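Local coordinates for protein bacterial leucyl aminopeptidase (Legionella pneumophila, PDB 6ESL) that acts as a zinc-dependent aminopeptidase of peptidase family M28, probably releasing amino-terminal residues from peptides for nutrient acquisition by the secreting bacterium, at residues Trp159-Phe164 against Thr176-Val181; Ser190-Ile195 against Pro247-Trp252. All blocks are in the same frame, centred on the assembly; numbering follows the deposited sequence.

Overall arrangement
Contacts 1 and 2 lie side by side, their centres about 8 Å apart, and share one mixed sheet. Contact 1 sets helix 151-170 on the outermost strand, 176-183; contact 2 pairs the next two strands inward, 188-195 and 248-253. Strands 176-183 and 188-195 also follow each other in the chain, and backbone bonds join the contacts: Phe-179 N lies 2.8 Å from Val-192 O, and Val-181 N is 2.8 Å from Ser-190 O. Two zinc ions are bound, one by His-209, Asp-222 and Asp-284, the other by Asp-222 and Glu-257; the side chain of Trp-252, in contact 2, is about 12 Å from a zinc ion.

Contact 1. Residues Trp159-Phe164 against Thr176-Val181; sequences WLKSKF and TSTFFV
One face of the Phe-180 ring receives the aliphatic chain of Lys-161. The methylene CD of Lys-161 stands 3.8 Å from the centroid of that ring, 25° off the normal, a CH-pi contact displaced toward the rim, with Phe-180 CZ the closest ring atom to CD at 3.4 Å. The ammonium adds little: Lys-161 NZ is 5.5 Å from the same centroid, so any cation-pi attraction is weak. At the edge of the Phe-164 ring, near its plane, sits Thr-176 CB, 4.1 Å from Phe-164 CE1, while Thr-178 CG2 approaches Phe-164 CD1 obliquely at 3.5 Å.

These contacts pack helix 151-170 against edge strand 176-183 of the mixed sheet in the M28 alpha/beta fold. The two segments run almost exactly antiparallel, at 174°, with axes 9.5 Å apart, and the helix presents Lys-161 and Phe-164, residues three positions apart.

Lys-161 CE passes 3.4 Å from Thr-178 OG1. Lys-161 extends until its last torsion bends it (chi4 -76°), and its NZ forms a salt bridge with Glu-165, one turn farther along the helix. Thr-178 OG1 hydrogen-bonds to the same carboxylate oxygen, OE2. Leu-238 of helix 220-239 touches both Phe-164 and Thr-176.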
ATOM      1  N   TRP B 159      31.913 -19.199  -2.886  1.00 40.59           N
ATOM      2  CA  TRP B 159      31.918 -19.239  -1.394  1.00 41.66           C
ATOM      3  C   TRP B 159      30.519 -19.279  -0.798  1.00 40.22           C
ATOM      4  O   TRP B 159      30.243 -20.077   0.028  1.00 39.83           O
ATOM      5  CB  TRP B 159      32.680 -18.063  -0.862  1.00 43.65           C
ATOM      6  CG  TRP B 159      32.800 -18.102   0.600  1.00 48.25           C
ATOM      7  CD1 TRP B 159      33.673 -18.904   1.348  1.00 52.67           C
ATOM      8  CD2 TRP B 159      32.063 -17.347   1.536  1.00 48.83           C
ATOM      9  NE1 TRP B 159      33.503 -18.627   2.679  1.00 53.90           N
ATOM     10  CE2 TRP B 159      32.510 -17.704   2.823  1.00 50.24           C
ATOM     11  CE3 TRP B 159      31.065 -16.374   1.419  1.00 49.32           C
ATOM     12  CZ2 TRP B 159      31.970 -17.143   3.988  1.00 53.32           C
ATOM     13  CZ3 TRP B 159      30.530 -15.810   2.608  1.00 49.31           C
ATOM     14  CH2 TRP B 159      30.956 -16.193   3.836  1.00 51.68           C
ATOM     15  N   LEU B 160      29.582 -18.460  -1.274  1.00 36.66           N
ATOM     16  CA  LEU B 160      28.220 -18.549  -0.799  1.00 36.38           C
ATOM     17  C   LEU B 160      27.576 -19.897  -1.037  1.00 38.08           C
ATOM     18  O   LEU B 160      26.854 -20.468  -0.169  1.00 37.91           O
ATOM     19  CB  LEU B 160      27.315 -17.411  -1.441  1.00 35.92           C
ATOM     20  CG  LEU B 160      27.729 -16.005  -1.096  1.00 35.48           C
ATOM     21  CD1 LEU B 160      27.065 -14.899  -1.981  1.00 34.65           C
ATOM     22  CD2 LEU B 160      27.445 -15.750   0.370  1.00 35.59           C
ATOM     23  N   LYS B 161      27.821 -20.436  -2.230  1.00 38.94           N
ATOM     24  CA  LYS B 161      27.276 -21.718  -2.584  1.00 40.91           C
ATOM     25  C   LYS B 161      27.833 -22.811  -1.609  1.00 44.39           C
ATOM     26  O   LYS B 161      27.040 -23.596  -1.091  1.00 43.21           O
ATOM     27  CB  LYS B 161      27.661 -22.046  -4.032  1.00 42.16           C
ATOM     28  CG  LYS B 161      27.201 -23.401  -4.539  1.00 45.30           C
ATOM     29  CD  LYS B 161      27.341 -23.439  -6.085  1.00 46.46           C
ATOM     30  CE  LYS B 161      26.535 -24.523  -6.772  1.00 48.51           C
ATOM     31  NZ  LYS B 161      27.267 -25.830  -6.538  1.00 50.38           N
ATOM     32  N   SER B 162      29.141 -22.800  -1.348  1.00 45.46           N
ATOM     33  CA  SER B 162      29.801 -23.809  -0.410  1.00 51.55           C
ATOM     34  C   SER B 162      29.226 -23.672   0.952  1.00 51.60           C
ATOM     35  O   SER B 162      28.892 -24.667   1.560  1.00 52.17           O
ATOM     36  CB  SER B 162      31.270 -23.557  -0.176  1.00 52.78           C
ATOM     37  OG  SER B 162      31.938 -23.829  -1.323  1.00 60.75           O
ATOM     38  N   LYS B 163      29.131 -22.419   1.409  1.00 49.81           N
ATOM     39  CA  LYS B 163      28.572 -22.128   2.735  1.00 49.23           C
ATOM     40  C   LYS B 163      27.164 -22.706   2.866  1.00 46.33           C
ATOM     41  O   LYS B 163      26.923 -23.479   3.747  1.00 45.97           O
ATOM     42  CB  LYS B 163      28.678 -20.642   3.039  1.00 50.58           C
ATOM     43  CG  LYS B 163      28.200 -20.186   4.423  1.00 55.85           C
ATOM     44  CD  LYS B 163      28.125 -18.677   4.522  1.00 63.08           C
ATOM     45  CE  LYS B 163      27.723 -18.135   5.902  1.00 63.11           C
ATOM     46  NZ  LYS B 163      28.777 -18.349   6.960  1.00 63.84           N
ATOM     47  N   PHE B 164      26.235 -22.401   1.974  1.00 43.31           N
ATOM     48  CA  PHE B 164      24.898 -23.013   2.051  1.00 44.08           C
ATOM     49  C   PHE B 164      24.996 -24.567   2.067  1.00 46.86           C
ATOM     50  O   PHE B 164      24.321 -25.240   2.812  1.00 47.59           O
ATOM     51  CB  PHE B 164      24.043 -22.582   0.862  1.00 43.21           C
ATOM     52  CG  PHE B 164      22.660 -23.122   0.898  1.00 44.01           C
ATOM     53  CD1 PHE B 164      22.391 -24.358   0.408  1.00 46.95           C
ATOM     54  CD2 PHE B 164      21.640 -22.391   1.470  1.00 43.08           C
ATOM     55  CE1 PHE B 164      21.123 -24.877   0.482  1.00 48.39           C
ATOM     56  CE2 PHE B 164      20.380 -22.886   1.578  1.00 43.74           C
ATOM     57  CZ  PHE B 164      20.110 -24.128   1.053  1.00 46.48           C
ATOM     58  N   THR B 176      17.533 -30.348   0.077  1.00 60.82           N
ATOM     59  CA  THR B 176      18.126 -29.152  -0.456  1.00 58.12           C
ATOM     60  C   THR B 176      18.856 -29.347  -1.782  1.00 58.77           C
ATOM     61  O   THR B 176      19.226 -30.446  -2.155  1.00 57.23           O
ATOM     62  CB  THR B 176      19.134 -28.430   0.509  1.00 56.03           C
ATOM     63  OG1 THR B 176      20.216 -29.269   0.879  1.00 53.13           O
ATOM     64  CG2 THR B 176      18.443 -27.834   1.691  1.00 56.27           C
ATOM     65  N   SER B 177      19.062 -28.247  -2.474  1.00 54.38           N
ATOM     66  CA  SER B 177      19.673 -28.271  -3.766  1.00 56.31           C
ATOM     67  C   SER B 177      20.139 -26.854  -4.096  1.00 52.13           C
ATOM     68  O   SER B 177      19.545 -25.844  -3.653  1.00 46.52           O
ATOM     69  CB  SER B 177      18.660 -28.813  -4.797  1.00 59.38           C
ATOM     70  OG  SER B 177      19.190 -28.771  -6.087  1.00 61.76           O
ATOM     71  N   THR B 178      21.279 -26.792  -4.786  1.00 50.94           N
ATOM     72  CA  THR B 178      21.842 -25.541  -5.222  1.00 50.97           C
ATOM     73  C   THR B 178      22.112 -25.505  -6.716  1.00 52.05           C
ATOM     74  O   THR B 178      22.471 -26.497  -7.295  1.00 54.39           O
ATOM     75  CB  THR B 178      23.119 -25.237  -4.486  1.00 48.92           C
ATOM     76  OG1 THR B 178      24.128 -26.126  -4.904  1.00 51.27           O
ATOM     77  CG2 THR B 178      22.873 -25.308  -2.977  1.00 48.97           C
ATOM     78  N   PHE B 179      21.992 -24.343  -7.331  1.00 48.94           N
ATOM     79  CA  PHE B 179      22.506 -24.187  -8.708  1.00 49.41           C
ATOM     80  C   PHE B 179      22.859 -22.757  -9.081  1.00 47.09           C
ATOM     81  O   PHE B 179      22.331 -21.809  -8.489  1.00 43.93           O
ATOM     82  CB  PHE B 179      21.556 -24.801  -9.716  1.00 50.99           C
ATOM     83  CG  PHE B 179      20.168 -24.233  -9.707  1.00 50.35           C
ATOM     84  CD1 PHE B 179      19.182 -24.770  -8.877  1.00 51.56           C
ATOM     85  CD2 PHE B 179      19.828 -23.185 -10.568  1.00 48.19           C
ATOM     86  CE1 PHE B 179      17.854 -24.262  -8.923  1.00 51.35           C
ATOM     87  CE2 PHE B 179      18.525 -22.705 -10.624  1.00 48.08           C
ATOM     88  CZ  PHE B 179      17.536 -23.217  -9.777  1.00 48.74           C
ATOM     89  N   PHE B 180      23.800 -22.614  -9.995  1.00 45.33           N
ATOM     90  CA  PHE B 180      24.093 -21.328 -10.550  1.00 44.12           C
ATOM     91  C   PHE B 180      23.168 -21.046 -11.706  1.00 45.18           C
ATOM     92  O   PHE B 180      22.878 -21.928 -12.511  1.00 46.93           O
ATOM     93  CB  PHE B 180      25.523 -21.205 -11.045  1.00 44.26           C
ATOM     94  CG  PHE B 180      26.552 -21.080  -9.950  1.00 43.24           C
ATOM     95  CD1 PHE B 180      26.351 -20.212  -8.850  1.00 41.56           C
ATOM     96  CD2 PHE B 180      27.785 -21.792 -10.045  1.00 44.60           C
ATOM     97  CE1 PHE B 180      27.319 -20.072  -7.867  1.00 41.00           C
ATOM     98  CE2 PHE B 180      28.771 -21.645  -9.084  1.00 43.51           C
ATOM     99  CZ  PHE B 180      28.534 -20.823  -7.973  1.00 42.19           C
ATOM    100  N   VAL B 181      22.700 -19.796 -11.780  1.00 42.02           N
ATOM    101  CA  VAL B 181      22.125 -19.263 -12.980  1.00 43.14           C
ATOM    102  C   VAL B 181      23.090 -18.278 -13.603  1.00 42.45           C
ATOM    103  O   VAL B 181      23.443 -17.275 -13.009  1.00 39.95           O
ATOM    104  CB  VAL B 181      20.809 -18.560 -12.685  1.00 42.23           C
ATOM    105  CG1 VAL B 181      20.249 -17.946 -13.983  1.00 42.12           C
ATOM    106  CG2 VAL B 181      19.809 -19.557 -12.118  1.00 43.61           C
TER

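Contact 2. Residues Ser190-Ile195 against Pro247-Trp252; sequences SLVTVI and PIYFIW
Val-194 lies against the Tyr-249 ring, with CG2 of the valine almost over the ring centre: the methyl is 3.7 Å from the centroid and 14° off the normal, a CH-pi contact. With chi1 at 63°, Val-194 CG1 takes the position between N and the carbonyl carbon, and CG2 is the methyl turned over the ring. Val-192 CG1 meets Tyr-249 CD2 at 3.6 Å, and Ile-251 extends this apolar face alongside Val-192. Across the sheet, the residues of the other face are Leu-191, Thr-193, Ile-195, Ile-248, Phe-250 and Trp-252. There Leu-191 CD2 reaches Trp-252 CE3 at 3.6 Å, Thr-193 CG2 meets the indole edge in its plane, and Ile-195 CD1 packs on Phe-250 CE1.

The backbones form an antiparallel ladder. Leu-191 and Trp-252 exchange two bonds, that from Trp-252 N to Leu-191 O being 2.9 Å. Ile-195 and Ile-248 are likewise doubly bonded, the one from Ile-248 N to Ile-195 O being 3.0 Å long and nearly straight (167°). Between these pairs, the bond from Phe-250 N to Thr-193 O is weak at 3.2 Å. Phe-250 O accepts from the backbone N of Thr-193; Thr-193 OG1 is placed 2.5 Å from the same Phe-250 O, too short for the strength of a second bond to be judged.

Strand 176-183 adjoins strand 188-195, and strand 203-209 adjoins strand 248-253, placing this pair inside the mixed sheet; helix 220-239 packs over Ile-195 and Trp-252, and its Ser-227 carbonyl accepts from Trp-252 NE1.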
ATOM      1  N   SER B 190      24.446 -15.919 -10.669  1.00 32.65           N
ATOM      2  CA  SER B 190      23.570 -15.900  -9.563  1.00 31.69           C
ATOM      3  C   SER B 190      23.541 -17.315  -8.853  1.00 33.81           C
ATOM      4  O   SER B 190      23.570 -18.355  -9.502  1.00 34.52           O
ATOM      5  CB  SER B 190      22.165 -15.412  -9.904  1.00 30.66           C
ATOM      6  OG  SER B 190      22.106 -14.041 -10.348  1.00 27.86           O
ATOM      7  N   LEU B 191      23.407 -17.292  -7.526  1.00 34.12           N
ATOM      8  CA  LEU B 191      23.269 -18.506  -6.690  1.00 34.64           C
ATOM      9  C   LEU B 191      21.828 -18.697  -6.293  1.00 34.44           C
ATOM     10  O   LEU B 191      21.236 -17.853  -5.606  1.00 29.99           O
ATOM     11  CB  LEU B 191      24.086 -18.389  -5.444  1.00 34.57           C
ATOM     12  CG  LEU B 191      23.894 -19.535  -4.394  1.00 35.72           C
ATOM     13  CD1 LEU B 191      24.214 -20.901  -5.043  1.00 38.43           C
ATOM     14  CD2 LEU B 191      24.777 -19.195  -3.203  1.00 34.79           C
ATOM     15  N   VAL B 192      21.244 -19.773  -6.769  1.00 34.87           N
ATOM     16  CA  VAL B 192      19.905 -20.126  -6.403  1.00 36.29           C
ATOM     17  C   VAL B 192      20.020 -21.380  -5.490  1.00 40.08           C
ATOM     18  O   VAL B 192      20.751 -22.388  -5.819  1.00 39.91           O
ATOM     19  CB  VAL B 192      19.022 -20.489  -7.584  1.00 38.52           C
ATOM     20  CG1 VAL B 192      17.632 -20.950  -7.134  1.00 40.41           C
ATOM     21  CG2 VAL B 192      18.861 -19.277  -8.525  1.00 37.66           C
ATOM     22  N   THR B 193      19.334 -21.308  -4.354  1.00 40.09           N
ATOM     23  CA  THR B 193      19.324 -22.370  -3.358  1.00 42.95           C
ATOM     24  C   THR B 193      17.875 -22.709  -3.047  1.00 43.42           C
ATOM     25  O   THR B 193      16.988 -21.875  -3.227  1.00 41.83           O
ATOM     26  CB  THR B 193      20.038 -21.942  -2.064  1.00 41.99           C
ATOM     27  OG1 THR B 193      19.206 -21.034  -1.333  1.00 42.54           O
ATOM     28  CG2 THR B 193      21.362 -21.266  -2.385  1.00 41.06           C
ATOM     29  N   VAL B 194      17.632 -23.928  -2.582  1.00 44.77           N
ATOM     30  CA  VAL B 194      16.257 -24.353  -2.311  1.00 45.80           C
ATOM     31  C   VAL B 194      16.186 -25.332  -1.176  1.00 47.12           C
ATOM     32  O   VAL B 194      17.058 -26.235  -1.085  1.00 49.24           O
ATOM     33  CB  VAL B 194      15.519 -24.880  -3.580  1.00 48.37           C
ATOM     34  CG1 VAL B 194      16.169 -26.125  -4.169  1.00 52.31           C
ATOM     35  CG2 VAL B 194      14.033 -25.081  -3.321  1.00 48.38           C
ATOM     36  N   ILE B 195      15.182 -25.137  -0.314  1.00 47.77           N
ATOM     37  CA  ILE B 195      14.877 -26.046   0.791  1.00 51.67           C
ATOM     38  C   ILE B 195      13.505 -26.604   0.512  1.00 52.88           C
ATOM     39  O   ILE B 195      12.544 -25.841   0.525  1.00 49.35           O
ATOM     40  CB  ILE B 195      14.938 -25.361   2.173  1.00 50.24           C
ATOM     41  CG1 ILE B 195      16.361 -24.843   2.413  1.00 49.23           C
ATOM     42  CG2 ILE B 195      14.632 -26.361   3.298  1.00 52.73           C
ATOM     43  CD1 ILE B 195      16.431 -23.704   3.419  1.00 49.29           C
ATOM     44  N   PRO B 247       8.215 -25.040  -1.404  1.00 53.00           N
ATOM     45  CA  PRO B 247       9.674 -24.876  -1.427  1.00 50.89           C
ATOM     46  C   PRO B 247      10.042 -23.419  -1.018  1.00 47.20           C
ATOM     47  O   PRO B 247       9.280 -22.456  -1.284  1.00 43.44           O
ATOM     48  CB  PRO B 247      10.036 -25.132  -2.874  1.00 51.09           C
ATOM     49  CG  PRO B 247       8.794 -24.861  -3.647  1.00 52.11           C
ATOM     50  CD  PRO B 247       7.617 -25.015  -2.757  1.00 52.42           C
ATOM     51  N   ILE B 248      11.204 -23.303  -0.388  1.00 46.49           N
ATOM     52  CA  ILE B 248      11.749 -22.049   0.055  1.00 44.82           C
ATOM     53  C   ILE B 248      13.056 -21.763  -0.700  1.00 43.61           C
ATOM     54  O   ILE B 248      14.061 -22.499  -0.521  1.00 45.85           O
ATOM     55  CB  ILE B 248      12.017 -22.060   1.567  1.00 46.45           C
ATOM     56  CG1 ILE B 248      10.704 -22.167   2.345  1.00 47.50           C
ATOM     57  CG2 ILE B 248      12.727 -20.794   1.996  1.00 47.10           C
ATOM     58  CD1 ILE B 248      10.944 -22.632   3.787  1.00 48.81           C
ATOM     59  N   TYR B 249      13.107 -20.657  -1.446  1.00 38.96           N
ATOM     60  CA  TYR B 249      14.385 -20.383  -2.104  1.00 39.18           C
ATOM     61  C   TYR B 249      15.142 -19.261  -1.385  1.00 36.14           C
ATOM     62  O   TYR B 249      14.599 -18.225  -1.096  1.00 38.29           O
ATOM     63  CB  TYR B 249      14.218 -20.067  -3.608  1.00 38.96           C
ATOM     64  CG  TYR B 249      13.766 -21.188  -4.538  1.00 40.36           C
ATOM     65  CD1 TYR B 249      12.452 -21.427  -4.755  1.00 41.96           C
ATOM     66  CD2 TYR B 249      14.721 -21.942  -5.293  1.00 43.39           C
ATOM     67  CE1 TYR B 249      12.025 -22.438  -5.649  1.00 43.86           C
ATOM     68  CE2 TYR B 249      14.337 -22.935  -6.178  1.00 45.04           C
ATOM     69  CZ  TYR B 249      12.988 -23.170  -6.363  1.00 46.53           C
ATOM     70  OH  TYR B 249      12.558 -24.086  -7.269  1.00 49.09           O
ATOM     71  N   PHE B 250      16.406 -19.467  -1.192  1.00 34.64           N
ATOM     72  CA  PHE B 250      17.337 -18.427  -0.879  1.00 33.33           C
ATOM     73  C   PHE B 250      18.228 -18.097  -2.060  1.00 33.43           C
ATOM     74  O   PHE B 250      18.884 -18.941  -2.579  1.00 33.45           O
ATOM     75  CB  PHE B 250      18.167 -18.689   0.402  1.00 33.61           C
ATOM     76  CG  PHE B 250      17.346 -18.669   1.650  1.00 33.74           C
ATOM     77  CD1 PHE B 250      16.683 -19.852   2.063  1.00 36.49           C
ATOM     78  CD2 PHE B 250      17.253 -17.519   2.475  1.00 33.21           C
ATOM     79  CE1 PHE B 250      15.920 -19.842   3.253  1.00 37.13           C
ATOM     80  CE2 PHE B 250      16.513 -17.503   3.654  1.00 32.62           C
ATOM     81  CZ  PHE B 250      15.834 -18.651   4.030  1.00 36.14           C
ATOM     82  N   ILE B 251      18.241 -16.813  -2.484  1.00 30.86           N
ATOM     83  CA  ILE B 251      18.898 -16.458  -3.710  1.00 29.87           C
ATOM     84  C   ILE B 251      19.830 -15.295  -3.491  1.00 28.69           C
ATOM     85  O   ILE B 251      19.398 -14.279  -2.961  1.00 28.31           O
ATOM     86  CB  ILE B 251      17.841 -16.121  -4.811  1.00 29.93           C
ATOM     87  CG1 ILE B 251      16.825 -17.247  -4.912  1.00 30.67           C
ATOM     88  CG2 ILE B 251      18.555 -15.887  -6.154  1.00 30.59           C
ATOM     89  CD1 ILE B 251      15.903 -17.263  -6.116  1.00 32.19           C
ATOM     90  N   TRP B 252      21.069 -15.397  -3.985  1.00 27.81           N
ATOM     91  CA  TRP B 252      21.985 -14.311  -4.003  1.00 26.96           C
ATOM     92  C   TRP B 252      22.217 -13.915  -5.461  1.00 27.75           C
ATOM     93  O   TRP B 252      22.855 -14.637  -6.202  1.00 27.58           O
ATOM     94  CB  TRP B 252      23.268 -14.628  -3.336  1.00 28.70           C
ATOM     95  CG  TRP B 252      23.152 -14.851  -1.784  1.00 30.11           C
ATOM     96  CD1 TRP B 252      23.424 -13.954  -0.810  1.00 30.01           C
ATOM     97  CD2 TRP B 252      22.683 -16.035  -1.104  1.00 31.82           C
ATOM     98  NE1 TRP B 252      23.182 -14.488   0.430  1.00 30.93           N
ATOM     99  CE2 TRP B 252      22.728 -15.759   0.278  1.00 31.90           C
ATOM    100  CE3 TRP B 252      22.213 -17.299  -1.526  1.00 33.56           C
ATOM    101  CZ2 TRP B 252      22.361 -16.733   1.255  1.00 34.87           C
ATOM    102  CZ3 TRP B 252      21.814 -18.241  -0.529  1.00 34.07           C
ATOM    103  CH2 TRP B 252      21.896 -17.949   0.818  1.00 33.34           C
TER